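Local coordinates for protein staphylococcal enterotoxin-like toxin (Staphylococcus aureus, PDB 4DXF) that probably binds host glycans as a superantigen-like toxin, its chain folded into an OB-fold domain and a beta-grasp domain, at residues 75-80 / 96-101; 103-108 / 132-137. All coordinates share one frame; numbering follows the deposited sequence.

Interaction 1: residues 75-80 / 96-101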
loop_
_atom_site.group_PDB
_atom_site.type_symbol
_atom_site.label_atom_id
_atom_site.label_comp_id
_atom_site.label_asym_id
_atom_site.label_seq_id
_atom_site.Cartn_x
_atom_site.Cartn_y
_atom_site.Cartn_z
ATOM N N ASN A 75 -7.692 -10.142 15.443
ATOM C CA ASN A 75 -6.357 -10.336 14.860
ATOM C C ASN A 75 -6.241 -9.745 13.455
ATOM O O ASN A 75 -5.756 -10.412 12.546
ATOM C CB ASN A 75 -5.934 -11.767 14.687
ATOM C CG ASN A 75 -5.774 -12.496 16.019
ATOM O OD1 ASN A 75 -6.344 -13.578 16.202
ATOM N ND2 ASN A 75 -5.017 -11.917 16.928
ATOM N N VAL A 76 -6.756 -8.554 13.383
ATOM C CA VAL A 76 -6.686 -7.669 12.191
ATOM C C VAL A 76 -5.610 -6.579 12.392
ATOM O O VAL A 76 -5.555 -5.904 13.438
ATOM C CB VAL A 76 -8.116 -7.109 11.992
ATOM C CG1 VAL A 76 -8.153 -5.932 10.997
ATOM C CG2 VAL A 76 -8.926 -8.320 11.516
ATOM N N ASP A 77 -4.832 -6.353 11.299
ATOM C CA ASP A 77 -3.877 -5.257 11.209
ATOM C C ASP A 77 -4.423 -4.445 9.978
ATOM O O ASP A 77 -4.909 -5.079 9.055
ATOM C CB ASP A 77 -2.507 -5.780 10.819
ATOM C CG ASP A 77 -1.725 -6.376 11.980
ATOM O OD1 ASP A 77 -2.371 -6.563 13.049
ATOM O OD2 ASP A 77 -0.518 -6.630 11.787
ATOM N N VAL A 78 -4.360 -3.135 10.050
ATOM C CA VAL A 78 -4.771 -2.278 8.890
ATOM C C VAL A 78 -3.715 -1.251 8.639
ATOM O O VAL A 78 -3.213 -0.563 9.572
ATOM C CB VAL A 78 -6.123 -1.616 9.167
ATOM C CG1 VAL A 78 -6.652 -0.937 7.857
ATOM C CG2 VAL A 78 -7.199 -2.641 9.596
ATOM N N PHE A 79 -3.354 -1.137 7.325
ATOM C CA PHE A 79 -2.508 -0.053 6.898
ATOM C C PHE A 79 -3.539 0.964 6.313
ATOM O O PHE A 79 -4.237 0.582 5.326
ATOM C CB PHE A 79 -1.528 -0.590 5.830
ATOM C CG PHE A 79 -0.662 0.516 5.279
ATOM C CD1 PHE A 79 0.371 1.029 6.042
ATOM C CD2 PHE A 79 -0.938 1.067 4.045
ATOM C CE1 PHE A 79 1.169 2.160 5.581
ATOM C CE2 PHE A 79 -0.197 2.192 3.562
ATOM C CZ PHE A 79 0.880 2.722 4.297
ATOM N N VAL A 80 -3.540 2.168 6.865
ATOM C CA VAL A 80 -4.537 3.227 6.626
ATOM C C VAL A 80 -3.879 4.398 5.924
ATOM O O VAL A 80 -2.905 4.947 6.395
ATOM C CB VAL A 80 -5.233 3.713 7.946
ATOM C CG1 VAL A 80 -6.186 4.940 7.742
ATOM C CG2 VAL A 80 -5.955 2.580 8.577
ATOM N N GLY A 96 -5.984 -2.795 2.607
ATOM C CA GLY A 96 -4.865 -2.722 3.556
ATOM C C GLY A 96 -5.089 -3.601 4.776
ATOM O O GLY A 96 -4.398 -3.425 5.786
ATOM N N ILE A 97 -6.048 -4.529 4.683
ATOM C CA ILE A 97 -6.346 -5.406 5.911
ATOM C C ILE A 97 -5.595 -6.640 5.815
ATOM O O ILE A 97 -5.647 -7.333 4.748
ATOM C CB ILE A 97 -7.867 -5.766 5.976
ATOM C CG1 ILE A 97 -8.667 -4.500 5.973
ATOM C CG2 ILE A 97 -8.129 -6.576 7.282
ATOM C CD1 ILE A 97 -10.179 -4.685 5.677
ATOM N N THR A 98 -4.889 -7.026 6.931
ATOM C CA THR A 98 -4.083 -8.209 6.903
ATOM C C THR A 98 -4.282 -8.961 8.294
ATOM O O THR A 98 -4.827 -8.382 9.167
ATOM C CB THR A 98 -2.551 -7.929 6.825
ATOM O OG1 THR A 98 -2.138 -7.027 7.805
ATOM C CG2 THR A 98 -2.217 -7.273 5.391
ATOM N N LYS A 99 -3.831 -10.180 8.342
ATOM C CA LYS A 99 -3.777 -10.974 9.576
ATOM C C LYS A 99 -2.592 -10.512 10.420
ATOM O O LYS A 99 -1.496 -10.372 9.951
ATOM C CB LYS A 99 -3.598 -12.458 9.272
ATOM C CG LYS A 99 -3.777 -13.320 10.553
ATOM C CD LYS A 99 -4.194 -14.775 10.197
ATOM C CE LYS A 99 -2.980 -15.730 10.041
ATOM N NZ LYS A 99 -2.509 -16.327 11.352
ATOM N N SER A 100 -2.832 -10.313 11.708
ATOM C CA SER A 100 -1.767 -9.912 12.638
ATOM C C SER A 100 -0.673 -11.001 12.721
ATOM O O SER A 100 -0.919 -12.169 12.503
ATOM C CB SER A 100 -2.396 -9.706 14.053
ATOM O OG SER A 100 -3.476 -8.786 14.060
ATOM N N ASN A 101 0.543 -10.597 13.033
ATOM C CA ASN A 101 1.662 -11.505 13.218
ATOM C C ASN A 101 1.301 -12.587 14.259
ATOM O O ASN A 101 0.582 -12.296 15.202
ATOM C CB ASN A 101 2.808 -10.703 13.793
ATOM C CG ASN A 101 3.561 -9.923 12.701
ATOM O OD1 ASN A 101 3.139 -9.934 11.550
ATOM N ND2 ASN A 101 4.635 -9.283 13.059
HETATM O O HOH W 1 0.964 -7.777 13.633
#
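D77 and S100 meet where strand 97-99 ends beside the first residues of 76-80. The D77 carboxylate swings back beside its own backbone N (chi1 -80°), and S100 OG donates to D77 OD1 over 2.7 Å, arriving from above the carboxylate plane. N32 N also donates to D77 OD1. The other oxygen, D77 OD2, accepts from a water that in turn takes the N-H of N101, and it pairs with K133, so both ends of the carboxylate are held and its rotation should be fixed. T98 lies on the same face, with its OG1 3.3 Å from D77 CB; the probable partner of that hydroxyl is again K133.

On the opposite face V78 and I97 both pack on I58. V76 CG1 and I97 CG2 touch at 3.8 Å, the two side chains crossing at a slant. D77 and T98 exchange two nearly straight backbone bonds. F79 N reaches G96 O (2.9 Å) at one end, and S100 N reaches N75 O at the other. N75 and V76 both face E33, forming a G1 beta bulge at a corner in the chain. The whole is an antiparallel beta hairpin of the OB fold.

Interaction 2: residues 103-108 / 132-137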
loop_
_atom_site.group_PDB
_atom_site.type_symbol
_atom_site.label_atom_id
_atom_site.label_comp_id
_atom_site.label_asym_id
_atom_site.label_seq_id
_atom_site.Cartn_x
_atom_site.Cartn_y
_atom_site.Cartn_z
ATOM N N LYS A 103 4.166 -14.235 15.275
ATOM C CA LYS A 103 5.574 -14.366 15.710
ATOM C C LYS A 103 6.343 -13.094 15.339
ATOM O O LYS A 103 5.834 -12.305 14.529
ATOM C CB LYS A 103 6.236 -15.583 15.036
ATOM C CG LYS A 103 6.211 -15.554 13.494
ATOM C CD LYS A 103 7.491 -16.171 12.878
ATOM C CE LYS A 103 7.518 -17.680 12.919
ATOM N NZ LYS A 103 6.557 -18.252 11.942
ATOM N N LYS A 104 7.519 -12.881 15.943
ATOM C CA LYS A 104 8.400 -11.782 15.549
ATOM C C LYS A 104 8.773 -11.985 14.074
ATOM O O LYS A 104 8.976 -13.094 13.618
ATOM C CB LYS A 104 9.704 -11.821 16.317
ATOM C CG LYS A 104 9.687 -11.512 17.761
ATOM C CD LYS A 104 11.141 -11.661 18.233
ATOM C CE LYS A 104 11.280 -11.324 19.686
ATOM N NZ LYS A 104 12.592 -11.852 20.177
ATOM N N VAL A 105 8.884 -10.897 13.329
ATOM C CA VAL A 105 9.352 -10.940 11.944
ATOM C C VAL A 105 10.425 -9.839 11.804
ATOM O O VAL A 105 10.155 -8.680 12.101
ATOM C CB VAL A 105 8.170 -10.684 10.954
ATOM C CG1 VAL A 105 8.641 -10.613 9.522
ATOM C CG2 VAL A 105 7.123 -11.800 11.033
ATOM N N ASP A 106 11.613 -10.203 11.362
ATOM C CA ASP A 106 12.702 -9.243 11.142
ATOM C C ASP A 106 13.403 -9.679 9.868
ATOM O O ASP A 106 14.229 -10.580 9.858
ATOM C CB ASP A 106 13.673 -9.134 12.348
ATOM C CG ASP A 106 14.767 -8.072 12.129
ATOM O OD1 ASP A 106 14.718 -7.361 11.093
ATOM O OD2 ASP A 106 15.697 -7.955 12.987
ATOM N N HIS A 107 12.978 -9.061 8.768
ATOM C CA HIS A 107 13.291 -9.506 7.443
ATOM C C HIS A 107 13.599 -8.225 6.657
ATOM O O HIS A 107 13.154 -7.133 7.031
ATOM C CB HIS A 107 12.128 -10.348 6.859
ATOM C CG HIS A 107 12.371 -10.837 5.458
ATOM N ND1 HIS A 107 13.551 -11.438 5.057
ATOM C CD2 HIS A 107 11.574 -10.810 4.363
ATOM C CE1 HIS A 107 13.481 -11.740 3.768
ATOM N NE2 HIS A 107 12.282 -11.382 3.325
ATOM N N LYS A 108 14.435 -8.354 5.645
ATOM C CA LYS A 108 14.983 -7.209 4.905
ATOM C C LYS A 108 14.901 -7.634 3.436
ATOM O O LYS A 108 15.188 -8.768 3.120
ATOM C CB LYS A 108 16.486 -6.957 5.347
ATOM N N THR A 132 8.415 -6.173 8.730
ATOM C CA THR A 132 8.139 -6.553 10.157
ATOM C C THR A 132 6.825 -7.312 10.317
ATOM O O THR A 132 6.431 -7.724 11.424
ATOM C CB THR A 132 8.151 -5.321 11.052
ATOM O OG1 THR A 132 7.131 -4.379 10.651
ATOM C CG2 THR A 132 9.559 -4.660 11.020
ATOM N N LYS A 133 6.189 -7.569 9.190
ATOM C CA LYS A 133 4.891 -8.195 9.105
ATOM C C LYS A 133 4.876 -9.488 8.339
ATOM O O LYS A 133 5.416 -9.618 7.228
ATOM C CB LYS A 133 3.824 -7.221 8.562
ATOM C CG LYS A 133 3.123 -6.371 9.626
ATOM C CD LYS A 133 2.208 -5.302 9.018
ATOM C CE LYS A 133 0.865 -5.851 8.366
ATOM N NZ LYS A 133 0.163 -7.023 9.207
ATOM N N GLU A 134 4.218 -10.478 8.944
ATOM C CA GLU A 134 4.047 -11.801 8.388
ATOM C C GLU A 134 3.260 -11.755 7.083
ATOM O O GLU A 134 3.601 -12.421 6.094
ATOM C CB GLU A 134 3.285 -12.707 9.397
ATOM C CG GLU A 134 3.749 -14.053 9.286
ATOM C CD GLU A 134 3.450 -14.931 10.510
ATOM O OE1 GLU A 134 2.611 -14.586 11.370
ATOM O OE2 GLU A 134 4.103 -15.970 10.578
ATOM N N GLN A 135 2.213 -10.946 7.105
ATOM C CA GLN A 135 1.368 -10.824 5.940
ATOM C C GLN A 135 1.247 -9.303 5.693
ATOM O O GLN A 135 0.893 -8.563 6.566
ATOM C CB GLN A 135 0.013 -11.396 6.236
ATOM C CG GLN A 135 -0.796 -11.553 4.969
ATOM C CD GLN A 135 -2.168 -12.135 5.208
ATOM O OE1 GLN A 135 -3.039 -11.470 5.728
ATOM N NE2 GLN A 135 -2.354 -13.367 4.825
ATOM N N ILE A 136 1.514 -8.853 4.471
ATOM C CA ILE A 136 1.508 -7.444 4.183
ATOM C C ILE A 136 0.665 -7.234 2.923
ATOM O O ILE A 136 0.724 -8.092 2.014
ATOM C CB ILE A 136 2.979 -6.967 3.957
ATOM C CG1 ILE A 136 3.006 -5.448 3.788
ATOM C CG2 ILE A 136 3.722 -7.812 2.884
ATOM C CD1 ILE A 136 4.360 -4.923 3.915
ATOM N N SER A 137 -0.082 -6.164 2.941
ATOM C CA SER A 137 -0.986 -5.805 1.850
ATOM C C SER A 137 -0.177 -5.185 0.723
ATOM O O SER A 137 0.856 -4.508 0.954
ATOM C CB SER A 137 -2.071 -4.779 2.239
ATOM O OG SER A 137 -1.640 -3.527 2.715
HETATM O O HOH W 2 7.658 -8.435 13.880
#
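V105 meets the 132-137 segment with both methyls, and its chi1 of 175° decides which goes where: CG1, anti to the backbone N, lies against the T132-K133 peptide, while CG2, beside that N, reaches E134. This is a surface contact where the chain enters the beta-grasp domain; 103-108 leads into strand 107-116, and 132-137 leaves its partner, strand 122-131. H107 and I131 are already paired through their backbones, and the two segments spread apart beyond that pairing.

V105 CB sits 3.5 Å from T132 O, and its CG2 is 3.8 Å from E134 N. No direct hydrogen bond joins the segments. A water takes their place, accepting from V105 N and donating to T132 O, both at 2.8 Å. T132 CA also makes a CH...O contact with V105 O.

Further out, K103 and E134 cross at about a right angle. The lysine bends at three successive torsions and folds back over the end of the extended glutamate, with CG as near to the carboxylate as the ammonium is. The resulting salt bridge is long, so probably a weak attraction; E134 OE1 takes a firmer partner, the hydroxyl of S102. K133 turns away from V105, toward D77, and its NZ gives Q135 O a weak bond as well. The charged pair itself is K103 NZ to E134 OE2, at 3.6 Å.

In the fold
Interactions 1 and 2 follow one another along the chain, their centres about 12 Å apart, and together they lie at the junction of the OB-fold and beta-grasp domains. K133 ties the two together at one point: its NZ is 2.7 Å from D77 OD2 in a salt bridge and also 2.7 Å from T98 OG1, probably a hydrogen bond. N101 grips the turn at the start of 132-137 with both ends of its amide, through OD1 to E134 N and ND2 to T132 O, while Q135 OE1 takes K99 N. Nearer the helix 138-153, which S137 caps, T98 CG2 packs 3.4 Å from S137 N.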